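Side-chain contacts in hemolysin-related protein (Vibrio cholerae serotype O1, PDB 6MLT), which is a secreted biofilm matrix protein that binds calcium, probably binds carbohydrate, and is thought to contribute to bacterial adhesion: residues Ile57-Phe62 with His552-Tyr557; Arg74-Ser77 with Ser82-Trp85; Pro524-Leu529 with Ala535-Val540. All blocks are in the same frame, centred on the assembly; numbering follows the deposited sequence.

All three contacts lie in two adjoining blades of a beta-propeller. Interaction 3 is a buried antiparallel strand pair within one blade and interaction 2 the reversal that follows strand 71-76 in the next; interaction 1 packs these two blades face to face. Strand 56-63 of interaction 1 hydrogen-bonds to strand 71-76 of interaction 2, while strand 553-559 pairs with strand 536-541 of interaction 3. The chemistry changes accordingly. Interaction 1 is purely aliphatic, and interaction 3 combines regular backbone bonds with apolar packing. Interaction 2, nearer the surface, with three partly exposed residues, adds a salt bridge and a CH-pi contact on a tryptophan; a bridging water takes part in interactions 2 and 3.

Interaction 1. Residues Ile57-Phe62 with His552-Tyr557; sequences IIVVTF and HGVFVY
Val-554 points its forked side chain at Val-59, and the two valines cross obliquely, so that one methyl of Val-554 sits against both methyls of its partner. That methyl is CG2, which lies 3.8 Å from Val-59 CG1 and 4.0 Å from Val-59 CG2. The other branch of Val-554, CG1, stands anti to the backbone N (chi1 -180°). This turns it along the strand toward Ile-57, whose branch methyl CG2 it meets more loosely, at 4.4 Å. Val-554 therefore spans the two inward-pointing residues of strand 56-63, one with each methyl. Asp-56, immediately before Ile-57, is a calcium ligand.

No hydrogen bond joins the segments, and the nearest alpha carbons, CA of Val-59 and CA of Val-554, are 8.3 Å apart. That spacing belongs to stacked sheets rather than to neighbouring strands of one sheet.

The contact is small and wholly buried, a piece of the aliphatic filling between the two blades that meet where the propeller closes. On one side, strand 56-63 is bonded through its backbone to strand 71-76 and to strands 28-30 and 36-38; Leu-76 of strand 71-76 also packs on Val-554. On the other, strand 553-559 runs between strand 536-541 and the N-terminal strand 13-19, which completes that blade in the manner of a propeller's Velcro closure. Ile-57 reaches across to Ile-538 of strand 536-541.

Interaction 2. Residues Arg74-Ser77 with Ser82-Trp85; sequences RALS and SELW
Arg-74, which is buried, forms a salt bridge with the partly exposed Glu-83 in the tight reversal that follows strand 71-76 of a propeller blade. NH1 of Arg-74 donates to OE2 of Glu-83 over 2.9 Å. The oxygen lies close to the guanidinium plane and is met on its syn side but 29° out of the carboxylate plane. The two flat groups are turned 71° apart, and the link is a single N-H rather than a side-by-side pair. Both groups have further partners: OE2 also bonds to the Tyr-87 hydroxyl and OE1 to Ser-22 and Trp-19, while NE of Arg-74 bonds to Thr-61 and NH2 to the carbonyls of Phe-24 and Ser-28. This network fixes the rotation of both ends and probably favours their charged forms.

Two backbone bonds close the turn, from Ser-77 N to Ser-82 O at 2.7 Å and from Leu-84 N to Ala-75 O at 2.9 Å. They flank the single bridge between Leu-76 and Glu-83, beyond which the second segment departs from strand geometry. A water joins the two backbones here, donating to Ala-75 O at 2.7 Å and accepting from Trp-85 N.

Further out the packing is apolar. Leu-76 CD2 lies alongside the extended Glu-83 chain, touching CG. Ala-75 CB sits over one face of the Trp-85 indole in a CH-pi contact, 3.6 Å from the centroid of the five-membered ring; the indole NE1 bonds to His-128 O. Leu-84 extends toward the calcium ligands Asn-41 and Asp-56. On its way CD2 rests against Ser-77 CB at 3.8 Å, with Ser-77 OG held by the backbone N of Val-79.

Interaction 3. Residues Pro524-Leu529 with Ala535-Val540; sequences PVVADL and ASLIMV
Pro-524 opens the pairing by laying its ring CB against CD1 of Leu-537, 4.0 Å away, with CB of Met-539 a little further off. Val-525 follows as an antiparallel hydrogen-bonded pair with Ile-538: its N donates to Ile-538 O, and its O receives Ile-538 N at 2.7 Å. Their side chains share the face that also carries Ala-527 and Ser-536.

Val-526 turns to the other face, opposite Leu-537 in a non-hydrogen-bonded pair. Its two methyls divide the work: CG1, anti to the backbone N (chi1 173°), reaches Ala-535 CB at 3.6 Å, and CG2 meets Leu-537 CD1. Leu-492 of the adjoining strand 490-494 packs on this face.

Ala-527 and Ser-536 form the second hydrogen-bonded pair, the N of each donating to the O of the other. Beyond it the backbones draw together, to 3.9 Å between CA of Asp-528 and CA of Ala-535. Asp-528 points away from its partner strand and turns its carboxylate into the connecting loop, accepting from the backbone N of Gly-531 with OD1 and of Asn-533 with OD2. Leu-529 swings back over the hairpin, CD1 touching Ser-536 OG at 3.6 Å and CD2 lying 4.2 Å from Ile-538 CD1. A water accepts from both Leu-529 N and Ser-536 OG; Lys-16 also bonds to that hydroxyl.

The chemistry implies a hairpin of a propeller blade fixed by four backbone bonds and aliphatic contacts on both faces. The carboxylate of Asp-528 accepts backbone N-H groups of its own turn, whereas Asp-482, at what appears to be the equivalent place in the preceding blade, binds sodium.

Interaction 1. Residues Ile57-Phe62 with His552-Tyr557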
loop_
_atom_site.group_PDB
_atom_site.type_symbol
_atom_site.label_atom_id
_atom_site.label_comp_id
_atom_site.label_asym_id
_atom_site.label_seq_id
_atom_site.Cartn_x
_atom_site.Cartn_y
_atom_site.Cartn_z
ATOM N N ILE A 57 -10.353 4.043 19.717
ATOM C CA ILE A 57 -11.243 4.010 18.563
ATOM C C ILE A 57 -12.030 5.315 18.511
ATOM O O ILE A 57 -12.553 5.774 19.534
ATOM C CB ILE A 57 -12.186 2.791 18.616
ATOM C CG1 ILE A 57 -11.420 1.498 18.293
ATOM C CG2 ILE A 57 -13.336 2.946 17.622
ATOM C CD1 ILE A 57 -10.569 0.956 19.393
ATOM N N ILE A 58 -12.116 5.906 17.322
ATOM C CA ILE A 58 -12.943 7.081 17.069
ATOM C C ILE A 58 -14.048 6.693 16.097
ATOM O O ILE A 58 -13.775 6.138 15.025
ATOM C CB ILE A 58 -12.119 8.248 16.503
ATOM C CG1 ILE A 58 -11.105 8.734 17.534
ATOM C CG2 ILE A 58 -13.052 9.404 16.090
ATOM C CD1 ILE A 58 -10.028 9.629 16.948
ATOM N N VAL A 59 -15.289 7.016 16.463
ATOM C CA VAL A 59 -16.461 6.773 15.633
ATOM C C VAL A 59 -17.363 7.998 15.703
ATOM O O VAL A 59 -17.199 8.876 16.554
ATOM C CB VAL A 59 -17.235 5.507 16.064
ATOM C CG1 VAL A 59 -16.377 4.277 15.860
ATOM C CG2 VAL A 59 -17.673 5.611 17.511
ATOM N N VAL A 60 -18.325 8.049 14.787
ATOM C CA VAL A 60 -19.364 9.071 14.771
ATOM C C VAL A 60 -20.700 8.358 14.942
ATOM O O VAL A 60 -21.027 7.456 14.163
ATOM C CB VAL A 60 -19.336 9.893 13.473
ATOM C CG1 VAL A 60 -20.351 11.032 13.545
ATOM C CG2 VAL A 60 -17.917 10.432 13.199
ATOM N N THR A 61 -21.466 8.750 15.962
ATOM C CA THR A 61 -22.729 8.097 16.280
ATOM C C THR A 61 -23.911 8.960 15.849
ATOM O O THR A 61 -23.856 10.193 15.914
ATOM C CB THR A 61 -22.838 7.799 17.784
ATOM O OG1 THR A 61 -22.809 9.023 18.539
ATOM C CG2 THR A 61 -21.696 6.913 18.235
ATOM N N PHE A 62 -24.991 8.301 15.414
ATOM C CA PHE A 62 -26.229 8.977 15.035
ATOM C C PHE A 62 -27.428 8.253 15.640
ATOM O O PHE A 62 -27.329 7.120 16.118
ATOM C CB PHE A 62 -26.386 9.070 13.508
ATOM C CG PHE A 62 -26.473 7.744 12.819
ATOM C CD1 PHE A 62 -25.323 7.077 12.428
ATOM C CD2 PHE A 62 -27.704 7.169 12.536
ATOM C CE1 PHE A 62 -25.397 5.855 11.776
ATOM C CE2 PHE A 62 -27.782 5.945 11.889
ATOM C CZ PHE A 62 -26.627 5.293 11.508
ATOM N N HIS A 552 -26.113 -2.606 17.507
ATOM C CA HIS A 552 -25.731 -1.234 17.212
ATOM C C HIS A 552 -24.566 -0.828 18.102
ATOM O O HIS A 552 -24.488 -1.235 19.261
ATOM C CB HIS A 552 -26.903 -0.260 17.403
ATOM C CG HIS A 552 -27.437 -0.214 18.807
ATOM N ND1 HIS A 552 -28.512 -0.971 19.220
ATOM C CD2 HIS A 552 -27.066 0.528 19.878
ATOM C CE1 HIS A 552 -28.774 -0.706 20.489
ATOM N NE2 HIS A 552 -27.907 0.197 20.913
ATOM N N GLY A 553 -23.663 -0.020 17.543
ATOM C CA GLY A 553 -22.546 0.549 18.277
ATOM C C GLY A 553 -21.220 0.105 17.689
ATOM O O GLY A 553 -21.031 0.115 16.467
ATOM N N VAL A 554 -20.307 -0.286 18.570
ATOM C CA VAL A 554 -18.955 -0.701 18.197
ATOM C C VAL A 554 -18.666 -2.016 18.902
ATOM O O VAL A 554 -18.855 -2.125 20.120
ATOM C CB VAL A 554 -17.903 0.361 18.574
ATOM C CG1 VAL A 554 -16.501 -0.101 18.167
ATOM C CG2 VAL A 554 -18.231 1.697 17.921
ATOM N N PHE A 555 -18.187 -2.993 18.145
ATOM C CA PHE A 555 -17.938 -4.331 18.656
ATOM C C PHE A 555 -16.515 -4.725 18.300
ATOM O O PHE A 555 -16.108 -4.621 17.138
ATOM C CB PHE A 555 -18.968 -5.322 18.098
ATOM C CG PHE A 555 -20.353 -5.063 18.613
ATOM C CD1 PHE A 555 -21.085 -3.987 18.143
ATOM C CD2 PHE A 555 -20.895 -5.847 19.612
ATOM C CE1 PHE A 555 -22.346 -3.715 18.648
ATOM C CE2 PHE A 555 -22.151 -5.577 20.116
ATOM C CZ PHE A 555 -22.874 -4.512 19.632
ATOM N N VAL A 556 -15.758 -5.138 19.311
ATOM C CA VAL A 556 -14.344 -5.445 19.171
ATOM C C VAL A 556 -14.133 -6.891 19.586
ATOM O O VAL A 556 -14.553 -7.296 20.673
ATOM C CB VAL A 556 -13.475 -4.492 20.012
ATOM C CG1 VAL A 556 -11.994 -4.847 19.889
ATOM C CG2 VAL A 556 -13.715 -3.050 19.572
ATOM N N TYR A 557 -13.469 -7.656 18.723
ATOM C CA TYR A 557 -13.247 -9.075 18.918
ATOM C C TYR A 557 -11.756 -9.363 18.970
ATOM O O TYR A 557 -10.931 -8.564 18.523
ATOM C CB TYR A 557 -13.895 -9.885 17.790
ATOM C CG TYR A 557 -15.398 -9.719 17.744
ATOM C CD1 TYR A 557 -15.986 -8.644 17.084
ATOM C CD2 TYR A 557 -16.229 -10.622 18.393
ATOM C CE1 TYR A 557 -17.363 -8.493 17.054
ATOM C CE2 TYR A 557 -17.593 -10.478 18.370
ATOM C CZ TYR A 557 -18.158 -9.416 17.700
ATOM O OH TYR A 557 -19.531 -9.282 17.694
#

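Interaction 2. Residues Arg74-Ser77 with Ser82-Trp85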
loop_
_atom_site.group_PDB
_atom_site.type_symbol
_atom_site.label_atom_id
_atom_site.label_comp_id
_atom_site.label_asym_id
_atom_site.label_seq_id
_atom_site.Cartn_x
_atom_site.Cartn_y
_atom_site.Cartn_z
ATOM N N ARG A 74 -17.137 10.358 19.005
ATOM C CA ARG A 74 -16.895 9.721 20.290
ATOM C C ARG A 74 -15.572 8.975 20.250
ATOM O O ARG A 74 -15.252 8.318 19.256
ATOM C CB ARG A 74 -18.009 8.735 20.652
ATOM C CG ARG A 74 -19.405 9.330 20.730
ATOM C CD ARG A 74 -20.363 8.302 21.334
ATOM N NE ARG A 74 -21.777 8.675 21.247
ATOM C CZ ARG A 74 -22.509 9.154 22.248
ATOM N NH1 ARG A 74 -21.977 9.367 23.445
ATOM N NH2 ARG A 74 -23.791 9.434 22.052
ATOM N N ALA A 75 -14.817 9.069 21.339
ATOM C CA ALA A 75 -13.565 8.343 21.501
ATOM C C ALA A 75 -13.759 7.225 22.517
ATOM O O ALA A 75 -14.185 7.479 23.650
ATOM C CB ALA A 75 -12.441 9.276 21.953
ATOM N N LEU A 76 -13.425 6.000 22.117
ATOM C CA LEU A 76 -13.622 4.806 22.934
ATOM C C LEU A 76 -12.280 4.188 23.306
ATOM O O LEU A 76 -11.425 3.980 22.438
ATOM C CB LEU A 76 -14.466 3.774 22.188
ATOM C CG LEU A 76 -15.776 4.300 21.604
ATOM C CD1 LEU A 76 -16.532 3.188 20.882
ATOM C CD2 LEU A 76 -16.627 4.921 22.703
ATOM N N SER A 77 -12.113 3.865 24.586
ATOM C CA SER A 77 -10.856 3.301 25.058
ATOM C C SER A 77 -10.594 1.945 24.419
ATOM O O SER A 77 -11.466 1.072 24.405
ATOM C CB SER A 77 -10.888 3.152 26.579
ATOM O OG SER A 77 -9.708 2.513 27.033
ATOM N N SER A 82 -14.788 2.050 27.118
ATOM C CA SER A 82 -15.325 3.187 27.850
ATOM C C SER A 82 -15.026 4.488 27.111
ATOM O O SER A 82 -14.044 4.607 26.375
ATOM C CB SER A 82 -14.744 3.241 29.265
ATOM O OG SER A 82 -13.337 3.417 29.237
ATOM N N GLU A 83 -15.897 5.472 27.301
ATOM C CA GLU A 83 -15.744 6.735 26.598
ATOM C C GLU A 83 -14.681 7.586 27.281
ATOM O O GLU A 83 -14.727 7.805 28.497
ATOM C CB GLU A 83 -17.078 7.468 26.535
ATOM C CG GLU A 83 -17.980 6.916 25.454
ATOM C CD GLU A 83 -19.384 7.469 25.537
ATOM O OE1 GLU A 83 -20.224 6.832 26.201
ATOM O OE2 GLU A 83 -19.636 8.540 24.940
ATOM N N LEU A 84 -13.706 8.043 26.494
ATOM C CA LEU A 84 -12.573 8.793 27.026
ATOM C C LEU A 84 -12.875 10.267 27.241
ATOM O O LEU A 84 -12.174 10.919 28.023
ATOM C CB LEU A 84 -11.375 8.680 26.075
ATOM C CG LEU A 84 -10.787 7.280 25.912
ATOM C CD1 LEU A 84 -9.780 7.269 24.786
ATOM C CD2 LEU A 84 -10.137 6.840 27.217
ATOM N N TRP A 85 -13.871 10.815 26.552
ATOM C CA TRP A 85 -14.115 12.247 26.549
ATOM C C TRP A 85 -15.207 12.625 27.540
ATOM O O TRP A 85 -16.102 11.835 27.846
ATOM C CB TRP A 85 -14.507 12.714 25.149
ATOM C CG TRP A 85 -13.373 12.658 24.159
ATOM C CD1 TRP A 85 -12.053 12.405 24.423
ATOM C CD2 TRP A 85 -13.466 12.856 22.748
ATOM N NE1 TRP A 85 -11.324 12.441 23.259
ATOM C CE2 TRP A 85 -12.170 12.719 22.217
ATOM C CE3 TRP A 85 -14.524 13.141 21.879
ATOM C CZ2 TRP A 85 -11.903 12.858 20.860
ATOM C CZ3 TRP A 85 -14.255 13.280 20.536
ATOM C CH2 TRP A 85 -12.956 13.136 20.039
HETATM O O HOH W 1 -15.482 9.763 24.253
#

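Interaction 3. Residues Pro524-Leu529 with Ala535-Val540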
loop_
_atom_site.group_PDB
_atom_site.type_symbol
_atom_site.label_atom_id
_atom_site.label_comp_id
_atom_site.label_asym_id
_atom_site.label_seq_id
_atom_site.Cartn_x
_atom_site.Cartn_y
_atom_site.Cartn_z
ATOM N N PRO A 524 -14.670 -3.285 8.383
ATOM C CA PRO A 524 -14.031 -3.635 9.655
ATOM C C PRO A 524 -12.542 -3.336 9.601
ATOM O O PRO A 524 -11.930 -3.290 8.530
ATOM C CB PRO A 524 -14.286 -5.145 9.792
ATOM C CG PRO A 524 -15.210 -5.513 8.657
ATOM C CD PRO A 524 -15.011 -4.478 7.601
ATOM N N VAL A 525 -11.960 -3.139 10.780
ATOM C CA VAL A 525 -10.549 -2.775 10.921
ATOM C C VAL A 525 -9.880 -3.736 11.892
ATOM O O VAL A 525 -10.420 -4.015 12.969
ATOM C CB VAL A 525 -10.395 -1.323 11.413
ATOM C CG1 VAL A 525 -8.967 -1.045 11.911
ATOM C CG2 VAL A 525 -10.787 -0.352 10.298
ATOM N N VAL A 526 -8.693 -4.215 11.530
ATOM C CA VAL A 526 -7.830 -4.940 12.455
ATOM C C VAL A 526 -6.707 -4.008 12.875
ATOM O O VAL A 526 -6.051 -3.383 12.029
ATOM C CB VAL A 526 -7.275 -6.226 11.824
ATOM C CG1 VAL A 526 -6.250 -6.882 12.749
ATOM C CG2 VAL A 526 -8.415 -7.196 11.522
ATOM N N ALA A 527 -6.480 -3.914 14.181
ATOM C CA ALA A 527 -5.367 -3.137 14.700
ATOM C C ALA A 527 -4.885 -3.749 16.004
ATOM O O ALA A 527 -5.682 -4.266 16.796
ATOM C CB ALA A 527 -5.754 -1.674 14.925
ATOM N N ASP A 528 -3.570 -3.679 16.213
ATOM C CA ASP A 528 -2.927 -4.153 17.437
ATOM C C ASP A 528 -2.937 -2.995 18.424
ATOM O O ASP A 528 -2.040 -2.149 18.434
ATOM C CB ASP A 528 -1.513 -4.645 17.153
ATOM C CG ASP A 528 -0.824 -5.201 18.389
ATOM O OD1 ASP A 528 -1.426 -5.150 19.485
ATOM O OD2 ASP A 528 0.320 -5.693 18.263
ATOM N N LEU A 529 -3.968 -2.963 19.269
ATOM C CA LEU A 529 -4.165 -1.816 20.146
ATOM C C LEU A 529 -3.088 -1.745 21.222
ATOM O O LEU A 529 -2.547 -0.666 21.491
ATOM C CB LEU A 529 -5.558 -1.878 20.778
ATOM C CG LEU A 529 -6.733 -2.021 19.799
ATOM C CD1 LEU A 529 -8.055 -2.094 20.553
ATOM C CD2 LEU A 529 -6.760 -0.888 18.789
ATOM N N ALA A 535 -3.731 -8.777 17.858
ATOM C CA ALA A 535 -4.552 -7.682 17.362
ATOM C C ALA A 535 -6.021 -7.809 17.789
ATOM O O ALA A 535 -6.472 -8.825 18.326
ATOM C CB ALA A 535 -4.471 -7.615 15.839
ATOM N N SER A 536 -6.765 -6.736 17.526
ATOM C CA SER A 536 -8.200 -6.655 17.762
ATOM C C SER A 536 -8.910 -6.413 16.435
ATOM O O SER A 536 -8.386 -5.733 15.545
ATOM C CB SER A 536 -8.548 -5.520 18.725
ATOM O OG SER A 536 -7.849 -5.635 19.950
ATOM N N LEU A 537 -10.108 -6.980 16.312
ATOM C CA LEU A 537 -10.972 -6.811 15.148
ATOM C C LEU A 537 -12.125 -5.887 15.529
ATOM O O LEU A 537 -12.948 -6.238 16.385
ATOM C CB LEU A 537 -11.507 -8.159 14.676
ATOM C CG LEU A 537 -12.686 -8.137 13.696
ATOM C CD1 LEU A 537 -12.319 -7.409 12.413
ATOM C CD2 LEU A 537 -13.153 -9.555 13.396
ATOM N N ILE A 538 -12.194 -4.726 14.880
ATOM C CA ILE A 538 -13.119 -3.649 15.241
ATOM C C ILE A 538 -14.145 -3.486 14.127
ATOM O O ILE A 538 -13.773 -3.341 12.957
ATOM C CB ILE A 538 -12.368 -2.325 15.464
ATOM C CG1 ILE A 538 -11.286 -2.490 16.537
ATOM C CG2 ILE A 538 -13.350 -1.203 15.855
ATOM C CD1 ILE A 538 -9.980 -1.818 16.196
ATOM N N MET A 539 -15.431 -3.456 14.489
ATOM C CA MET A 539 -16.482 -3.249 13.506
ATOM C C MET A 539 -17.602 -2.409 14.102
ATOM O O MET A 539 -17.822 -2.396 15.318
ATOM C CB MET A 539 -17.042 -4.583 12.985
ATOM C CG MET A 539 -17.747 -5.426 14.018
ATOM S SD MET A 539 -18.085 -7.098 13.417
ATOM C CE MET A 539 -16.428 -7.783 13.404
ATOM N N VAL A 540 -18.313 -1.705 13.229
ATOM C CA VAL A 540 -19.401 -0.826 13.638
ATOM C C VAL A 540 -20.723 -1.445 13.207
ATOM O O VAL A 540 -20.783 -2.234 12.259
ATOM C CB VAL A 540 -19.217 0.591 13.054
ATOM C CG1 VAL A 540 -17.857 1.142 13.453
ATOM C CG2 VAL A 540 -19.368 0.575 11.532
HETATM O O HOH W 2 -5.141 -5.694 20.223
#